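Local structure of Aac(6')-ib (Escherichia coli, 2VQY) at residues A[29-34]-A[68-73]; A[104-109]-A[176-181]; A[117-122]-A[134-139]. The protein probably catalyses transfer of an acetyl group from acetyl-CoA to the 6'-amino group of aminoglycosides such as kanamycin B, conferring antibiotic resistance. The protein carries 2 engineered substitutions. All blocks are in the same frame, centred on the assembly; numbering follows the deposited sequence.

Interaction 1 of 3, residues A[29-34]-A[68-73]; sequences RLMTEH and YLPSVL. With PAR (paromomycin), chain C.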
# COMPACT_ATOMS: atom_id res chain seq x y z
N ARG A 29 8.56 -9.23 -1.18
CA ARG A 29 9.25 -9.56 -2.43
C ARG A 29 8.50 -8.92 -3.58
O ARG A 29 7.28 -8.68 -3.47
CB ARG A 29 9.32 -11.07 -2.66
CG ARG A 29 7.95 -11.75 -2.72
CD ARG A 29 8.12 -13.21 -3.14
NE ARG A 29 6.86 -13.95 -3.22
CZ ARG A 29 6.04 -13.93 -4.27
NH1 ARG A 29 6.31 -13.17 -5.33
NH2 ARG A 29 4.93 -14.67 -4.25
N LEU A 30 9.18 -8.62 -4.68
CA LEU A 30 8.46 -8.16 -5.87
C LEU A 30 7.43 -9.20 -6.25
O LEU A 30 7.67 -10.40 -6.15
CB LEU A 30 9.39 -7.88 -7.05
CG LEU A 30 10.38 -6.71 -6.90
CD1 LEU A 30 11.43 -6.78 -8.05
CD2 LEU A 30 9.64 -5.38 -6.91
N MET A 31 6.26 -8.74 -6.67
CA MET A 31 5.29 -9.61 -7.29
C MET A 31 5.73 -9.88 -8.74
O MET A 31 6.33 -9.01 -9.38
CB MET A 31 3.92 -8.93 -7.26
CG MET A 31 2.79 -9.87 -7.68
SD MET A 31 1.18 -9.12 -7.75
CE MET A 31 1.26 -8.23 -9.30
N THR A 32 5.44 -11.08 -9.21
CA THR A 32 5.69 -11.50 -10.59
C THR A 32 4.39 -11.85 -11.31
O THR A 32 3.31 -11.99 -10.70
CB THR A 32 6.64 -12.76 -10.66
OG1 THR A 32 5.92 -13.93 -10.24
CG2 THR A 32 7.87 -12.59 -9.76
N GLU A 33 4.50 -12.06 -12.63
CA GLU A 33 3.35 -12.53 -13.39
C GLU A 33 2.81 -13.87 -12.87
O GLU A 33 1.62 -14.15 -12.99
CB GLU A 33 3.66 -12.60 -14.89
CG GLU A 33 4.88 -13.43 -15.22
CD GLU A 33 4.95 -13.81 -16.70
OE1 GLU A 33 4.13 -13.30 -17.52
OE2 GLU A 33 5.83 -14.64 -17.04
N HIS A 34 3.67 -14.67 -12.25
CA HIS A 34 3.29 -15.96 -11.65
C HIS A 34 2.33 -15.82 -10.46
O HIS A 34 1.65 -16.78 -10.09
CB HIS A 34 4.53 -16.74 -11.22
CG HIS A 34 5.49 -16.97 -12.35
ND1 HIS A 34 5.21 -17.83 -13.39
CD2 HIS A 34 6.70 -16.43 -12.62
CE1 HIS A 34 6.22 -17.82 -14.25
NE2 HIS A 34 7.14 -16.98 -13.81
N TYR A 68 -2.62 -5.71 -13.29
CA TYR A 68 -1.61 -5.88 -12.22
C TYR A 68 -0.32 -6.50 -12.72
O TYR A 68 0.63 -6.71 -11.95
CB TYR A 68 -2.18 -6.67 -11.04
CG TYR A 68 -3.24 -5.93 -10.25
CD1 TYR A 68 -2.90 -5.23 -9.06
CD2 TYR A 68 -4.57 -5.94 -10.64
CE1 TYR A 68 -3.86 -4.58 -8.31
CE2 TYR A 68 -5.57 -5.27 -9.90
CZ TYR A 68 -5.19 -4.57 -8.73
OH TYR A 68 -6.13 -3.91 -7.98
N LEU A 69 -0.27 -6.81 -14.01
CA LEU A 69 0.99 -7.23 -14.60
C LEU A 69 2.03 -6.21 -14.19
O LEU A 69 1.80 -5.02 -14.40
CB LEU A 69 0.86 -7.22 -16.12
CG LEU A 69 2.01 -7.91 -16.86
CD1 LEU A 69 2.29 -9.33 -16.39
CD2 LEU A 69 1.64 -7.85 -18.33
N PRO A 70 3.17 -6.65 -13.60
CA PRO A 70 4.15 -5.65 -13.16
C PRO A 70 4.56 -4.64 -14.23
O PRO A 70 4.68 -3.46 -13.95
CB PRO A 70 5.32 -6.52 -12.64
CG PRO A 70 4.62 -7.72 -12.10
CD PRO A 70 3.58 -8.01 -13.20
N SER A 71 4.72 -5.09 -15.48
CA SER A 71 5.07 -4.14 -16.55
C SER A 71 4.01 -3.09 -16.84
O SER A 71 4.33 -1.96 -17.18
CB SER A 71 5.41 -4.89 -17.84
OG SER A 71 4.27 -5.63 -18.25
N VAL A 72 2.74 -3.45 -16.67
CA VAL A 72 1.62 -2.52 -16.88
C VAL A 72 1.55 -1.53 -15.71
O VAL A 72 1.34 -0.31 -15.91
CB VAL A 72 0.27 -3.30 -17.05
CG1 VAL A 72 -0.95 -2.35 -16.97
CG2 VAL A 72 0.26 -4.08 -18.39
N LEU A 73 1.68 -2.05 -14.50
CA LEU A 73 1.66 -1.20 -13.30
C LEU A 73 2.78 -0.15 -13.39
O LEU A 73 2.63 1.00 -12.94
CB LEU A 73 1.78 -2.04 -12.03
CG LEU A 73 0.51 -2.79 -11.57
CD1 LEU A 73 0.86 -3.68 -10.41
CD2 LEU A 73 -0.61 -1.77 -11.22
C11 PAR C . -5.79 1.23 -5.19
O11 PAR C . -5.89 2.65 -5.42
C21 PAR C . -6.97 0.45 -5.81
N21 PAR C . -7.08 0.84 -7.21
C31 PAR C . -8.26 0.81 -5.04
O31 PAR C . -9.42 0.14 -5.60
C41 PAR C . -8.08 0.52 -3.53
O41 PAR C . -9.25 0.90 -2.75
C51 PAR C . -6.83 1.29 -2.98
O51 PAR C . -5.63 1.02 -3.83
C61 PAR C . -6.44 0.85 -1.56
O61 PAR C . -5.74 1.92 -0.89
C12 PAR C . -3.28 5.81 -6.29
N12 PAR C . -2.09 6.67 -6.47
C22 PAR C . -3.57 5.54 -4.79
C32 PAR C . -4.85 4.69 -4.73
N32 PAR C . -5.22 4.48 -3.30
C42 PAR C . -4.60 3.32 -5.45
C52 PAR C . -4.26 3.54 -6.95
O52 PAR C . -3.83 2.27 -7.52
C62 PAR C . -3.02 4.46 -7.00
O62 PAR C . -2.74 4.65 -8.38
C13 PAR C . -4.26 2.07 -8.90
C23 PAR C . -3.02 1.69 -9.73
O23 PAR C . -2.44 2.82 -10.36
C33 PAR C . -3.65 0.74 -10.78
O33 PAR C . -4.45 1.56 -11.68
C43 PAR C . -4.61 -0.07 -9.90
O43 PAR C . -5.04 0.83 -8.81
C53 PAR C . -3.90 -1.27 -9.24
O53 PAR C . -2.67 -0.80 -8.64
C14 PAR C . -5.14 0.80 -12.68
C24 PAR C . -4.94 1.49 -14.05
N24 PAR C . -5.32 2.93 -13.94
C34 PAR C . -5.81 0.78 -15.12
O34 PAR C . -5.24 -0.51 -15.40
C44 PAR C . -7.28 0.64 -14.66
O44 PAR C . -7.90 1.93 -14.58
C54 PAR C . -7.35 -0.01 -13.28
O54 PAR C . -6.56 0.83 -12.35
C64 PAR C . -8.83 -0.18 -12.87
N64 PAR C . -8.97 0.01 -11.43

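Interaction 2 of 3, residues A[104-109]-A[176-181]; sequences GWWEEE and GTVTTP. Engineered in segment 104-109: Trp105 (natural residue Arg). With PAR (paromomycin), chain C.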
# COMPACT_ATOMS: atom_id res chain seq x y z
N GLY A 104 -5.59 12.89 -12.59
CA GLY A 104 -6.52 13.12 -11.47
C GLY A 104 -5.89 12.85 -10.11
O GLY A 104 -6.36 13.34 -9.09
N TRP A 105 -4.81 12.06 -10.12
CA TRP A 105 -4.14 11.61 -8.91
C TRP A 105 -2.98 12.52 -8.51
O TRP A 105 -2.08 12.75 -9.33
CB TRP A 105 -3.64 10.17 -9.09
CG TRP A 105 -4.73 9.16 -9.10
CD1 TRP A 105 -5.33 8.58 -10.20
CD2 TRP A 105 -5.38 8.62 -7.95
NE1 TRP A 105 -6.33 7.71 -9.78
CE2 TRP A 105 -6.39 7.72 -8.41
CE3 TRP A 105 -5.24 8.84 -6.57
CZ2 TRP A 105 -7.22 7.01 -7.53
CZ3 TRP A 105 -6.06 8.11 -5.68
CH2 TRP A 105 -7.03 7.21 -6.17
N TRP A 106 -2.99 13.00 -7.26
CA TRP A 106 -1.88 13.76 -6.65
C TRP A 106 -1.44 14.96 -7.51
O TRP A 106 -0.24 15.22 -7.65
CB TRP A 106 -0.68 12.82 -6.28
CG TRP A 106 -1.26 11.58 -5.64
CD1 TRP A 106 -1.17 10.29 -6.07
CD2 TRP A 106 -2.13 11.57 -4.49
NE1 TRP A 106 -1.92 9.45 -5.25
CE2 TRP A 106 -2.51 10.21 -4.27
CE3 TRP A 106 -2.58 12.56 -3.59
CZ2 TRP A 106 -3.38 9.82 -3.24
CZ3 TRP A 106 -3.43 12.17 -2.54
CH2 TRP A 106 -3.81 10.81 -2.36
N GLU A 107 -2.41 15.67 -8.06
CA GLU A 107 -2.10 16.74 -9.02
C GLU A 107 -1.38 17.95 -8.41
O GLU A 107 -0.73 18.72 -9.15
CB GLU A 107 -3.36 17.17 -9.80
CG GLU A 107 -3.85 16.07 -10.75
CD GLU A 107 -4.98 16.52 -11.64
OE1 GLU A 107 -5.57 17.60 -11.37
OE2 GLU A 107 -5.28 15.79 -12.61
N GLU A 108 -1.48 18.14 -7.09
CA GLU A 108 -0.74 19.22 -6.39
C GLU A 108 0.70 18.82 -6.03
O GLU A 108 1.50 19.67 -5.59
CB GLU A 108 -1.46 19.68 -5.11
CG GLU A 108 -2.97 19.93 -5.28
CD GLU A 108 -3.32 20.67 -6.56
OE1 GLU A 108 -2.71 21.74 -6.83
OE2 GLU A 108 -4.22 20.19 -7.31
N GLU A 109 1.04 17.54 -6.22
CA GLU A 109 2.36 17.10 -5.78
C GLU A 109 3.45 17.75 -6.63
O GLU A 109 3.27 17.95 -7.83
CB GLU A 109 2.50 15.56 -5.80
CG GLU A 109 3.82 15.07 -5.22
CD GLU A 109 4.06 15.52 -3.78
OE1 GLU A 109 3.42 14.98 -2.87
OE2 GLU A 109 4.92 16.40 -3.56
N GLY A 176 -5.42 15.46 6.84
CA GLY A 176 -6.75 16.00 6.58
C GLY A 176 -7.39 15.27 5.42
O GLY A 176 -6.86 14.27 4.92
N THR A 177 -8.51 15.80 4.95
CA THR A 177 -9.26 15.19 3.88
C THR A 177 -8.84 15.76 2.51
O THR A 177 -8.75 16.99 2.35
CB THR A 177 -10.77 15.45 4.11
OG1 THR A 177 -11.11 14.85 5.37
CG2 THR A 177 -11.60 14.82 2.98
N VAL A 178 -8.64 14.87 1.55
CA VAL A 178 -8.34 15.25 0.16
C VAL A 178 -9.28 14.60 -0.82
O VAL A 178 -9.74 13.45 -0.60
CB VAL A 178 -6.87 14.93 -0.22
CG1 VAL A 178 -5.94 15.76 0.62
CG2 VAL A 178 -6.61 13.41 -0.06
N THR A 179 -9.54 15.30 -1.92
CA THR A 179 -10.37 14.75 -2.95
C THR A 179 -9.47 13.97 -3.89
O THR A 179 -8.50 14.53 -4.40
CB THR A 179 -11.07 15.86 -3.76
OG1 THR A 179 -11.82 16.70 -2.86
CG2 THR A 179 -11.98 15.24 -4.81
N THR A 180 -9.81 12.70 -4.11
CA THR A 180 -9.10 11.84 -5.08
C THR A 180 -10.08 11.30 -6.13
O THR A 180 -11.30 11.45 -5.96
CB THR A 180 -8.39 10.64 -4.38
OG1 THR A 180 -9.36 9.62 -4.09
CG2 THR A 180 -7.65 11.09 -3.07
N PRO A 181 -9.57 10.71 -7.22
CA PRO A 181 -10.44 10.04 -8.18
C PRO A 181 -11.30 8.93 -7.57
O PRO A 181 -12.34 8.60 -8.14
CB PRO A 181 -9.46 9.46 -9.22
CG PRO A 181 -8.28 10.43 -9.15
CD PRO A 181 -8.16 10.68 -7.67
C11 PAR C . -5.79 1.23 -5.19
O11 PAR C . -5.89 2.65 -5.42
C21 PAR C . -6.97 0.45 -5.81
N21 PAR C . -7.08 0.84 -7.21
C31 PAR C . -8.26 0.81 -5.04
O31 PAR C . -9.42 0.14 -5.60
C41 PAR C . -8.08 0.52 -3.53
O41 PAR C . -9.25 0.90 -2.75
C51 PAR C . -6.83 1.29 -2.98
O51 PAR C . -5.63 1.02 -3.83
C61 PAR C . -6.44 0.85 -1.56
O61 PAR C . -5.74 1.92 -0.89
C12 PAR C . -3.28 5.81 -6.29
N12 PAR C . -2.09 6.67 -6.47
C22 PAR C . -3.57 5.54 -4.79
C32 PAR C . -4.85 4.69 -4.73
N32 PAR C . -5.22 4.48 -3.30
C42 PAR C . -4.60 3.32 -5.45
C52 PAR C . -4.26 3.54 -6.95
O52 PAR C . -3.83 2.27 -7.52
C62 PAR C . -3.02 4.46 -7.00
O62 PAR C . -2.74 4.65 -8.38
C13 PAR C . -4.26 2.07 -8.90
C23 PAR C . -3.02 1.69 -9.73
O23 PAR C . -2.44 2.82 -10.36
C33 PAR C . -3.65 0.74 -10.78
O33 PAR C . -4.45 1.56 -11.68
C43 PAR C . -4.61 -0.07 -9.90
O43 PAR C . -5.04 0.83 -8.81
C53 PAR C . -3.90 -1.27 -9.24
O53 PAR C . -2.67 -0.80 -8.64
C14 PAR C . -5.14 0.80 -12.68
C24 PAR C . -4.94 1.49 -14.05
N24 PAR C . -5.32 2.93 -13.94
C34 PAR C . -5.81 0.78 -15.12
O34 PAR C . -5.24 -0.51 -15.40
C44 PAR C . -7.28 0.64 -14.66
O44 PAR C . -7.90 1.93 -14.58
C54 PAR C . -7.35 -0.01 -13.28
O54 PAR C . -6.56 0.83 -12.35
C64 PAR C . -8.83 -0.18 -12.87
N64 PAR C . -8.97 0.01 -11.43

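Interaction 3 of 3, residues A[117-122]-A[134-139]; sequences IDQLLA and KLVRAL. With ACO (acetyl coenzyme *a), chain B.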
# COMPACT_ATOMS: atom_id res chain seq x y z
N ILE A 117 1.55 4.30 -0.62
CA ILE A 117 1.39 2.84 -0.47
C ILE A 117 -0.09 2.43 -0.37
O ILE A 117 -0.94 3.22 0.11
CB ILE A 117 2.16 2.27 0.75
CG1 ILE A 117 1.68 2.93 2.06
CG2 ILE A 117 3.73 2.41 0.56
CD1 ILE A 117 2.34 2.36 3.36
N ASP A 118 -0.38 1.21 -0.83
CA ASP A 118 -1.70 0.57 -0.64
C ASP A 118 -1.40 -0.88 -0.30
O ASP A 118 -0.37 -1.42 -0.76
CB ASP A 118 -2.55 0.63 -1.92
CG ASP A 118 -2.68 2.04 -2.48
OD1 ASP A 118 -3.51 2.79 -1.94
OD2 ASP A 118 -1.99 2.38 -3.47
N GLN A 119 -2.25 -1.51 0.51
CA GLN A 119 -1.98 -2.92 0.86
C GLN A 119 -3.21 -3.64 1.35
O GLN A 119 -4.24 -3.02 1.71
CB GLN A 119 -0.81 -3.06 1.86
CG GLN A 119 -1.11 -2.75 3.31
CD GLN A 119 -1.48 -1.31 3.50
OE1 GLN A 119 -0.74 -0.40 3.08
NE2 GLN A 119 -2.63 -1.09 4.13
N LEU A 120 -3.10 -4.97 1.36
CA LEU A 120 -4.20 -5.82 1.79
C LEU A 120 -3.63 -7.11 2.38
O LEU A 120 -2.55 -7.56 1.98
CB LEU A 120 -5.18 -6.11 0.63
CG LEU A 120 -4.64 -6.89 -0.56
CD1 LEU A 120 -4.83 -8.43 -0.30
CD2 LEU A 120 -5.32 -6.46 -1.86
N LEU A 121 -4.35 -7.68 3.33
CA LEU A 121 -4.02 -8.99 3.87
C LEU A 121 -4.98 -10.02 3.24
O LEU A 121 -6.20 -9.82 3.23
CB LEU A 121 -4.13 -9.01 5.39
CG LEU A 121 -3.15 -8.17 6.22
CD1 LEU A 121 -3.54 -8.28 7.72
CD2 LEU A 121 -1.72 -8.60 5.97
N ALA A 122 -4.39 -11.09 2.72
CA ALA A 122 -5.09 -12.12 1.95
C ALA A 122 -6.16 -12.91 2.73
O ALA A 122 -7.18 -13.28 2.17
CB ALA A 122 -4.06 -13.08 1.40
N LYS A 134 2.73 -4.68 10.89
CA LYS A 134 4.05 -5.22 10.53
C LYS A 134 4.36 -5.06 9.02
O LYS A 134 5.46 -4.66 8.64
CB LYS A 134 4.14 -6.70 10.90
CG LYS A 134 4.37 -6.90 12.38
CD LYS A 134 3.88 -8.27 12.81
CE LYS A 134 4.19 -8.50 14.27
NZ LYS A 134 5.62 -8.81 14.38
N LEU A 135 3.38 -5.37 8.18
CA LEU A 135 3.52 -5.22 6.74
C LEU A 135 3.84 -3.75 6.37
O LEU A 135 4.81 -3.48 5.62
CB LEU A 135 2.25 -5.73 6.04
CG LEU A 135 2.19 -5.88 4.51
CD1 LEU A 135 1.00 -6.75 4.14
CD2 LEU A 135 2.09 -4.51 3.84
N VAL A 136 3.05 -2.82 6.90
CA VAL A 136 3.25 -1.39 6.60
C VAL A 136 4.64 -0.95 7.07
O VAL A 136 5.35 -0.26 6.34
CB VAL A 136 2.10 -0.53 7.16
CG1 VAL A 136 2.38 0.98 6.94
CG2 VAL A 136 0.76 -0.92 6.43
N ARG A 137 5.01 -1.34 8.29
CA ARG A 137 6.35 -1.01 8.81
C ARG A 137 7.45 -1.52 7.87
O ARG A 137 8.42 -0.82 7.60
CB ARG A 137 6.54 -1.60 10.21
CG ARG A 137 5.76 -0.83 11.28
CD ARG A 137 5.96 -1.44 12.65
NE ARG A 137 5.10 -0.80 13.64
CZ ARG A 137 4.88 -1.26 14.87
NH1 ARG A 137 5.46 -2.37 15.30
NH2 ARG A 137 4.06 -0.60 15.68
N ALA A 138 7.28 -2.74 7.37
CA ALA A 138 8.26 -3.33 6.44
C ALA A 138 8.34 -2.54 5.14
O ALA A 138 9.44 -2.29 4.62
CB ALA A 138 7.93 -4.78 6.15
N LEU A 139 7.18 -2.15 4.61
CA LEU A 139 7.12 -1.39 3.38
C LEU A 139 7.73 0.01 3.56
O LEU A 139 8.41 0.48 2.68
CB LEU A 139 5.67 -1.29 2.89
CG LEU A 139 5.43 -0.77 1.46
CD1 LEU A 139 6.42 -1.29 0.41
CD2 LEU A 139 4.02 -1.10 1.03
N1A ACO B . -12.21 2.18 14.90
C2A ACO B . -11.01 2.37 15.44
N3A ACO B . -10.08 1.42 15.37
C4A ACO B . -10.34 0.24 14.74
C5A ACO B . -11.58 0.02 14.16
C6A ACO B . -12.53 1.03 14.25
N6A ACO B . -13.74 0.86 13.71
N7A ACO B . -11.55 -1.19 13.62
C8A ACO B . -10.36 -1.73 13.86
N9A ACO B . -9.62 -0.86 14.55
C1B ACO B . -8.21 -0.99 15.02
C2B ACO B . -7.82 -2.27 15.73
O2B ACO B . -8.29 -2.25 17.08
C3B ACO B . -6.30 -2.13 15.68
O3B ACO B . -5.85 -1.13 16.60
P3B ACO B . -5.36 -1.46 18.12
O7A ACO B . -5.08 -0.00 18.76
O8A ACO B . -3.95 -2.19 17.94
O9A ACO B . -6.39 -2.25 18.85
C4B ACO B . -6.06 -1.51 14.29
O4B ACO B . -7.34 -0.97 13.88
C5B ACO B . -5.60 -2.41 13.12
O5B ACO B . -4.22 -2.78 13.26
P1A ACO B . -3.73 -4.20 12.67
O1A ACO B . -2.24 -4.13 12.50
O2A ACO B . -4.31 -5.36 13.40
O3A ACO B . -4.41 -4.14 11.26
P2A ACO B . -4.56 -5.40 10.25
O4A ACO B . -3.58 -6.44 10.56
O5A ACO B . -6.02 -5.74 10.12
O6A ACO B . -4.11 -4.63 8.87
CBP ACO B . -5.22 -3.81 6.83
CCP ACO B . -4.82 -3.49 8.29
CDP ACO B . -5.96 -2.56 6.25
CEP ACO B . -3.93 -4.08 6.02
CAP ACO B . -6.18 -5.06 6.83
OAP ACO B . -7.22 -4.91 7.84
C9P ACO B . -6.77 -5.36 5.43
O9P ACO B . -6.06 -5.90 4.56
N8P ACO B . -8.05 -4.99 5.26
C7P ACO B . -8.83 -5.17 4.02
C6P ACO B . -8.18 -4.46 2.81
C5P ACO B . -7.99 -2.95 3.04
O5P ACO B . -8.72 -2.34 3.82
N4P ACO B . -6.97 -2.42 2.33
C3P ACO B . -6.53 -1.15 2.27
C2P ACO B . -6.99 -0.08 3.01
S1P ACO B . -6.43 1.63 2.58
C ACO B . -4.93 1.65 1.64
O ACO B . -4.32 0.62 1.30
CH3 ACO B . -4.44 3.09 1.33

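Interaction 1 of 3, residues A[29-34]-A[68-73]
Glu33 and Leu69 bring their CA atoms to 5.9 Å of each other, and Thr32 lies beside Pro70, where the chain leaving strand 26-30 passes the start of helix 70-74. The contact is made by apolar side-chain atoms and carbonyl oxygens. Met31 is the buried residue that carries much of it. With CG anti to the backbone N (chi1 -171°) its chain runs straight out to the sulfur and then bends at chi3 (78°), which lays the terminal methyl CE against the backbone oxygen of Tyr68 at a tight 3.1 Å. Past that oxygen CE also meets Tyr68 CB at 4.2 Å. Pro70, two residues on from Tyr68, rests its ring carbon CG on the carbonyl oxygen of Met31 at 3.5 Å, so each segment offers a carbonyl oxygen to a carbon of the other. Near the surface, Leu69 starts away from Glu33, but its branch turns back until CD1 touches Glu33 CB at 3.8 Å. Leu69 is the N-cap of helix 70-74, and its O accepts the backbone N-H of Leu73. Beyond the contact Tyr68 carries its ring off toward paromomycin, with CE1 3.4 Å from C53 of the drug, while its hydroxyl is hydrogen-bonded to Trp52. Leu73 CD2 comes to 3.4 Å from O53 of the same group. Behind Met31 stand Leu36 and Leu39 of helix 36-43 and Tyr92 of strand 88-97, and backbone bonds of Arg29 with Ile82 and of Met31, just past the strand's end, with Pro80 tie this edge to strand 78-85.

Interaction 2 of 3, residues A[104-109]-A[176-181]
Trp105, an engineered residue (Arg in the natural sequence), lies as a flat plate between Pro181 on one face and paromomycin on the opposite face. CG set opposite its carbonyl carbon (chi1 -72°) swings the indole back against Pro181. The proline sits squarely over the indole: its CG is 3.4 Å from the centroid of the five-membered ring, only 11° off the normal, a close CH-pi contact. On the drug side C12 stands 3.6 Å above the plane, displaced toward the rim. Thr180 comes in obliquely at the far end of the six-membered ring, with its CB 3.7 Å from Trp105 CZ3. Its hydroxyl, hydrogen-bonded to the carbonyl of Gly183, still lies against the end of that ring. The methyl CG2 lies 3.9 Å from Trp106 CH2, the two side chains running side by side. Trp106 CZ2 in turn abuts the edge of the Trp105 ring, in its plane. Trp106 presents its own edge to Val178 CG2 and to the ligand, whose amine N12 lies in the indole plane, 3.0 Å from NE1. Its ring also meets that of Tyr96 with the planes nearly parallel. At the start of the loop, Gly104 O touches Pro181 CG at 3.5 Å, and a type I turn from Trp106 to Glu109 redirects the chain. Stacking of ring carbons on an aromatic face is familiar from carbohydrate-binding sites; here the face meeting the deoxystreptamine ring is that of the engineered Trp105.

Interaction 3 of 3, residues A[117-122]-A[134-139]
Ile117, Gln119 and Leu121 form a row of knobs along one side of strand 117-121, and helix 134-139 sets Leu135, Val136 and Leu139 against them. Ile117 splits its branches: CG2 meets Leu139 CD2 tip to tip at 3.6 Å, while CG1, held between the backbone N and the carbonyl carbon (chi1 59°), carries CD1 obliquely onto Val136 CG1 at 3.8 Å. The other valine methyl, CG2, presses on the side-chain amide carbon CD of Gln119 at 3.7 Å, the two side chains crossing at about a right angle. Leu135, in the conformer described of its two, wedges between Gln119 and Leu121, CD2 against Gln119 CG at 3.7 Å and CD1 against Leu121 CD2 at 3.8 Å, its side chain running antiparallel alongside each of theirs. The strand and helix are the first two elements of the beta-alpha-beta unit completed by strand 151-154, the acetyl-CoA-binding core of the GNAT fold. The axes of segments 117-121 and 134-139 approach to 9.8 Å, their N-to-C directions 146° apart. A bend at chi2 (-64°) folds Gln119 over the valine, and its OE1 is secured by the hydroxyl of Tyr167. Meanwhile the strand's backbone binds the cofactor: Gln119 N donates to the acetyl oxygen and Leu121 N to O9P (2.8 Å), whereas the bond from N4P to Gln119 O is weak. Leu121 CD1, the branch turned from the helix, lies 3.4 Å from the phosphate oxygen O4A.

In the fold
The three contacts sit at separate places around one mixed sheet and do not touch one another. Interactions 1 and 2 are farthest apart, about 25 Å between centres, yet both reach paromomycin, which spans the gap between helix 70-74 and the loop 104-109. Interaction 3 is the most central, its centre about 6 Å from that of the chain; its nearest atoms are about 7 Å from those of each of the others. Its strand, 114-121, binds acetyl-CoA through backbone atoms of Gln119 and Leu121, and Asp118 from the same strand is hydrogen-bonded to O61 of paromomycin, so drug and cofactor meet there. Along the chain, interaction 3 is nested within the loop closed by interaction 2.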